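Local coordinates for protein putative hydrolase (Chloroflexus aurantiacus J-10-fl, PDB 3CMN) that is a putative hydrolase of the zincin-like metallopeptidase family, probably a metal-dependent peptidase, though its substrate is unknown, at residues V38-A49 / I74-W82. Residues are numbered along the deposited sequence; the frame is centred on the assembly and turned at random.
Sequences VDNRAFRREQYA and IFVFDRREW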
loop_
_atom_site.group_PDB
_atom_site.type_symbol
_atom_site.label_atom_id
_atom_site.label_comp_id
_atom_site.label_asym_id
_atom_site.label_seq_id
_atom_site.Cartn_x
_atom_site.Cartn_y
_atom_site.Cartn_z
ATOM N N VAL A 38 2.152 17.188 -14.931
ATOM C CA VAL A 38 2.201 15.968 -15.714
ATOM C C VAL A 38 2.291 16.372 -17.187
ATOM O O VAL A 38 1.610 17.305 -17.644
ATOM C CB VAL A 38 0.950 15.035 -15.489
ATOM C CG1 VAL A 38 0.203 15.437 -14.223
ATOM C CG2 VAL A 38 0.031 15.057 -16.706
ATOM N N ASP A 39 3.161 15.689 -17.919
ATOM C CA ASP A 39 3.308 15.952 -19.342
ATOM C C ASP A 39 2.480 14.901 -20.060
ATOM O O ASP A 39 2.428 13.750 -19.627
ATOM C CB ASP A 39 4.766 15.824 -19.785
ATOM C CG ASP A 39 5.642 16.928 -19.243
ATOM O OD1 ASP A 39 5.287 18.114 -19.424
ATOM O OD2 ASP A 39 6.691 16.606 -18.643
ATOM N N ASN A 40 1.828 15.305 -21.146
ATOM C CA ASN A 40 1.013 14.393 -21.946
ATOM C C ASN A 40 0.104 13.505 -21.123
ATOM O O ASN A 40 0.281 12.285 -21.076
ATOM C CB ASN A 40 1.913 13.519 -22.815
ATOM C CG ASN A 40 2.643 14.316 -23.850
ATOM O OD1 ASN A 40 2.020 14.901 -24.744
ATOM N ND2 ASN A 40 3.970 14.365 -23.740
ATOM N N ARG A 41 -0.874 14.126 -20.479
ATOM C CA ARG A 41 -1.820 13.393 -19.661
ATOM C C ARG A 41 -2.574 12.445 -20.575
ATOM O O ARG A 41 -2.809 11.286 -20.233
ATOM C CB ARG A 41 -2.800 14.354 -18.988
ATOM C CG ARG A 41 -3.727 13.675 -17.998
ATOM C CD ARG A 41 -4.684 14.657 -17.365
ATOM N NE ARG A 41 -3.977 15.777 -16.754
ATOM C CZ ARG A 41 -3.491 15.789 -15.520
ATOM N NH1 ARG A 41 -3.627 14.738 -14.732
ATOM N NH2 ARG A 41 -2.860 16.866 -15.080
ATOM N N ALA A 42 -2.923 12.936 -21.757
ATOM C CA ALA A 42 -3.667 12.136 -22.725
ATOM C C ALA A 42 -3.047 10.777 -23.059
ATOM O O ALA A 42 -3.697 9.748 -22.879
ATOM C CB ALA A 42 -3.886 12.931 -23.993
ATOM N N PHE A 43 -1.807 10.732 -23.539
ATOM C CA PHE A 43 -1.282 9.409 -23.848
ATOM C C PHE A 43 -0.912 8.594 -22.611
ATOM O O PHE A 43 -0.858 7.368 -22.671
ATOM C CB PHE A 43 -0.148 9.461 -24.909
ATOM C CG PHE A 43 1.211 9.905 -24.410
ATOM C CD1 PHE A 43 1.861 9.236 -23.375
ATOM C CD2 PHE A 43 1.905 10.907 -25.088
ATOM C CE1 PHE A 43 3.180 9.547 -23.024
ATOM C CE2 PHE A 43 3.233 11.233 -24.749
ATOM C CZ PHE A 43 3.874 10.548 -23.713
ATOM N N ARG A 44 -0.685 9.261 -21.484
ATOM C CA ARG A 44 -0.373 8.529 -20.259
ATOM C C ARG A 44 -1.653 7.801 -19.792
ATOM O O ARG A 44 -1.593 6.667 -19.325
ATOM C CB ARG A 44 0.153 9.471 -19.165
ATOM C CG ARG A 44 1.602 9.943 -19.363
ATOM C CD ARG A 44 2.611 8.787 -19.455
ATOM N NE ARG A 44 3.977 9.293 -19.647
ATOM C CZ ARG A 44 5.036 8.554 -19.973
ATOM N NH1 ARG A 44 4.930 7.246 -20.163
ATOM N NH2 ARG A 44 6.214 9.133 -20.094
ATOM N N ARG A 45 -2.806 8.449 -19.946
ATOM C CA ARG A 45 -4.078 7.835 -19.580
ATOM C C ARG A 45 -4.268 6.594 -20.449
ATOM O O ARG A 45 -4.757 5.571 -19.978
ATOM C CB ARG A 45 -5.254 8.789 -19.829
ATOM C CG ARG A 45 -5.138 10.154 -19.188
ATOM C CD ARG A 45 -6.441 10.958 -19.304
ATOM N NE ARG A 45 -7.329 10.678 -18.178
ATOM C CZ ARG A 45 -8.016 9.551 -18.027
ATOM N NH1 ARG A 45 -7.937 8.598 -18.939
ATOM N NH2 ARG A 45 -8.744 9.360 -16.941
ATOM N N GLU A 46 -3.900 6.700 -21.729
ATOM C CA GLU A 46 -4.004 5.580 -22.671
ATOM C C GLU A 46 -3.172 4.419 -22.170
ATOM O O GLU A 46 -3.642 3.291 -22.061
ATOM C CB GLU A 46 -3.460 5.961 -24.054
ATOM C CG GLU A 46 -4.278 6.958 -24.868
ATOM C CD GLU A 46 -5.448 6.314 -25.587
ATOM O OE1 GLU A 46 -6.013 6.960 -26.494
ATOM O OE2 GLU A 46 -5.808 5.167 -25.249
ATOM N N GLN A 47 -1.916 4.716 -21.874
ATOM C CA GLN A 47 -0.966 3.718 -21.413
ATOM C C GLN A 47 -1.484 2.973 -20.194
ATOM O O GLN A 47 -1.612 1.749 -20.221
ATOM C CB GLN A 47 0.369 4.397 -21.113
ATOM C CG GLN A 47 1.530 3.473 -20.815
ATOM C CD GLN A 47 2.781 4.248 -20.476
ATOM O OE1 GLN A 47 2.716 5.449 -20.186
ATOM N NE2 GLN A 47 3.928 3.574 -20.496
ATOM N N TYR A 48 -1.791 3.715 -19.128
ATOM C CA TYR A 48 -2.302 3.108 -17.894
ATOM C C TYR A 48 -3.619 2.371 -18.125
ATOM O O TYR A 48 -3.827 1.275 -17.595
ATOM C CB TYR A 48 -2.508 4.167 -16.795
ATOM C CG TYR A 48 -1.230 4.698 -16.201
ATOM C CD1 TYR A 48 -0.923 6.052 -16.261
ATOM C CD2 TYR A 48 -0.323 3.847 -15.596
ATOM C CE1 TYR A 48 0.266 6.538 -15.736
ATOM C CE2 TYR A 48 0.866 4.321 -15.066
ATOM C CZ TYR A 48 1.156 5.666 -15.144
ATOM O OH TYR A 48 2.359 6.116 -14.653
ATOM N N ALA A 49 -4.503 2.965 -18.920
ATOM C CA ALA A 49 -5.793 2.339 -19.192
ATOM C C ALA A 49 -5.601 0.938 -19.750
ATOM O O ALA A 49 -6.247 -0.012 -19.299
ATOM C CB ALA A 49 -6.596 3.181 -20.172
ATOM N N ILE A 74 -9.398 5.426 -14.362
ATOM C CA ILE A 74 -8.016 5.579 -13.943
ATOM C C ILE A 74 -7.704 7.061 -13.942
ATOM O O ILE A 74 -8.133 7.803 -14.827
ATOM C CB ILE A 74 -7.009 4.820 -14.876
ATOM C CG1 ILE A 74 -7.213 5.224 -16.335
ATOM C CG2 ILE A 74 -7.155 3.310 -14.697
ATOM C CD1 ILE A 74 -6.425 6.448 -16.744
ATOM N N PHE A 75 -6.977 7.501 -12.930
ATOM C CA PHE A 75 -6.621 8.902 -12.856
ATOM C C PHE A 75 -5.103 9.070 -12.843
ATOM O O PHE A 75 -4.397 8.363 -12.134
ATOM C CB PHE A 75 -7.206 9.534 -11.590
ATOM C CG PHE A 75 -8.654 9.189 -11.332
ATOM C CD1 PHE A 75 -8.998 8.292 -10.320
ATOM C CD2 PHE A 75 -9.672 9.780 -12.078
ATOM C CE1 PHE A 75 -10.345 7.986 -10.046
ATOM C CE2 PHE A 75 -11.018 9.483 -11.819
ATOM C CZ PHE A 75 -11.353 8.582 -10.796
ATOM N N VAL A 76 -4.614 9.998 -13.658
ATOM C CA VAL A 76 -3.197 10.331 -13.719
ATOM C C VAL A 76 -3.151 11.604 -12.867
ATOM O O VAL A 76 -3.733 12.623 -13.242
ATOM C CB VAL A 76 -2.754 10.661 -15.185
ATOM C CG1 VAL A 76 -1.280 11.029 -15.232
ATOM C CG2 VAL A 76 -3.018 9.469 -16.087
ATOM N N PHE A 77 -2.497 11.541 -11.713
ATOM C CA PHE A 77 -2.412 12.694 -10.819
ATOM C C PHE A 77 -1.059 13.396 -10.859
ATOM O O PHE A 77 -0.039 12.798 -11.193
ATOM C CB PHE A 77 -2.618 12.279 -9.345
ATOM C CG PHE A 77 -4.046 11.960 -8.946
ATOM C CD1 PHE A 77 -4.293 11.405 -7.686
ATOM C CD2 PHE A 77 -5.125 12.217 -9.783
ATOM C CE1 PHE A 77 -5.579 11.106 -7.256
ATOM C CE2 PHE A 77 -6.428 11.924 -9.372
ATOM C CZ PHE A 77 -6.658 11.363 -8.097
ATOM N N ASP A 78 -1.074 14.677 -10.499
ATOM C CA ASP A 78 0.157 15.444 -10.344
ATOM C C ASP A 78 0.133 15.514 -8.810
ATOM O O ASP A 78 -0.781 14.956 -8.185
ATOM C CB ASP A 78 0.056 16.849 -10.947
ATOM C CG ASP A 78 -0.825 17.768 -10.135
ATOM O OD1 ASP A 78 -2.050 17.576 -10.147
ATOM O OD2 ASP A 78 -0.294 18.683 -9.467
ATOM N N ARG A 79 1.098 16.190 -8.197
ATOM C CA ARG A 79 1.145 16.256 -6.736
ATOM C C ARG A 79 -0.007 17.034 -6.109
ATOM O O ARG A 79 -0.458 16.706 -5.015
ATOM C CB ARG A 79 2.484 16.843 -6.280
ATOM C CG ARG A 79 3.669 15.975 -6.672
ATOM C CD ARG A 79 4.984 16.617 -6.307
ATOM N NE ARG A 79 6.099 15.834 -6.825
ATOM C CZ ARG A 79 7.334 16.301 -6.965
ATOM N NH1 ARG A 79 7.604 17.552 -6.627
ATOM N NH2 ARG A 79 8.286 15.523 -7.445
ATOM N N ARG A 80 -0.487 18.056 -6.806
ATOM C CA ARG A 80 -1.584 18.856 -6.293
ATOM C C ARG A 80 -2.870 18.030 -6.262
ATOM O O ARG A 80 -3.621 18.055 -5.280
ATOM C CB ARG A 80 -1.780 20.097 -7.160
ATOM C CG ARG A 80 -2.882 21.006 -6.667
ATOM C CD ARG A 80 -3.026 22.228 -7.540
ATOM N NE ARG A 80 -3.877 23.222 -6.893
ATOM C CZ ARG A 80 -5.207 23.220 -6.920
ATOM N NH1 ARG A 80 -5.872 22.275 -7.576
ATOM N NH2 ARG A 80 -5.869 24.172 -6.278
ATOM N N GLU A 81 -3.123 17.299 -7.341
ATOM C CA GLU A 81 -4.316 16.468 -7.403
ATOM C C GLU A 81 -4.234 15.345 -6.380
ATOM O O GLU A 81 -5.237 14.979 -5.774
ATOM C CB GLU A 81 -4.505 15.904 -8.807
ATOM C CG GLU A 81 -4.730 16.983 -9.853
ATOM C CD GLU A 81 -4.766 16.430 -11.258
ATOM O OE1 GLU A 81 -3.862 15.631 -11.603
ATOM O OE2 GLU A 81 -5.689 16.795 -12.019
ATOM N N TRP A 82 -3.042 14.804 -6.169
ATOM C CA TRP A 82 -2.916 13.748 -5.185
ATOM C C TRP A 82 -3.338 14.289 -3.816
ATOM O O TRP A 82 -4.055 13.620 -3.068
ATOM C CB TRP A 82 -1.479 13.217 -5.118
ATOM C CG TRP A 82 -1.328 12.126 -4.108
ATOM C CD1 TRP A 82 -1.688 10.816 -4.253
ATOM C CD2 TRP A 82 -0.858 12.267 -2.761
ATOM N NE1 TRP A 82 -1.472 10.136 -3.079
ATOM C CE2 TRP A 82 -0.965 11.000 -2.145
ATOM C CE3 TRP A 82 -0.356 13.342 -2.013
ATOM C CZ2 TRP A 82 -0.589 10.774 -0.812
ATOM C CZ3 TRP A 82 0.019 13.123 -0.688
ATOM C CH2 TRP A 82 -0.102 11.842 -0.101
HETATM O O HOH W 1 -6.629 11.792 -15.374
#
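Val-76 is the main bump set against Arg-45 and Tyr-48 where helix 41-49 packs on strand 74-76, part of a two-stranded parallel sheet in this mostly helical protein of the zincin-like metallopeptidase family. Helix and strand run roughly antiparallel, at 141°, with their axes 8.6 Å apart. Val-76 CG2 fills a hollow on the helix lined by Arg-44, Arg-45 and Tyr-48. Val-76 CG2 lies 3.8 Å from Arg-45 CG. Tyr-48 also stacks on Phe-158 of the partner strand, and its side chain lies near, without touching, a possible HExxH motif, which holds no metal here.

Ile-74 fills the next hollow, between Arg-45 and Ala-49. A bend at chi3 (88°) lays the Arg-45 guanidinium against Ile-74 CD1, which sits over one face, 3.4 Å from Arg-45 NH1. A water accepts from both Arg-45 NE and Val-76 N. At the other end, Val-38 wedges between Arg-41 and Asp-78. Val-38 CG2 covers one guanidinium face of Arg-41. Val-38 CG1 reaches Asp-78 CB at 3.6 Å.

Asp-78 and Glu-81 form a capping box at the start of helix 79-92. Glu-81 OE1 takes the backbone N-H of Asp-78 on its anti lone pair. Arg-41 NH1 meets the syn lone pair of Glu-81 OE1 at 3.3 Å, in a salt bridge, with the oxygen 29° out of the guanidinium plane.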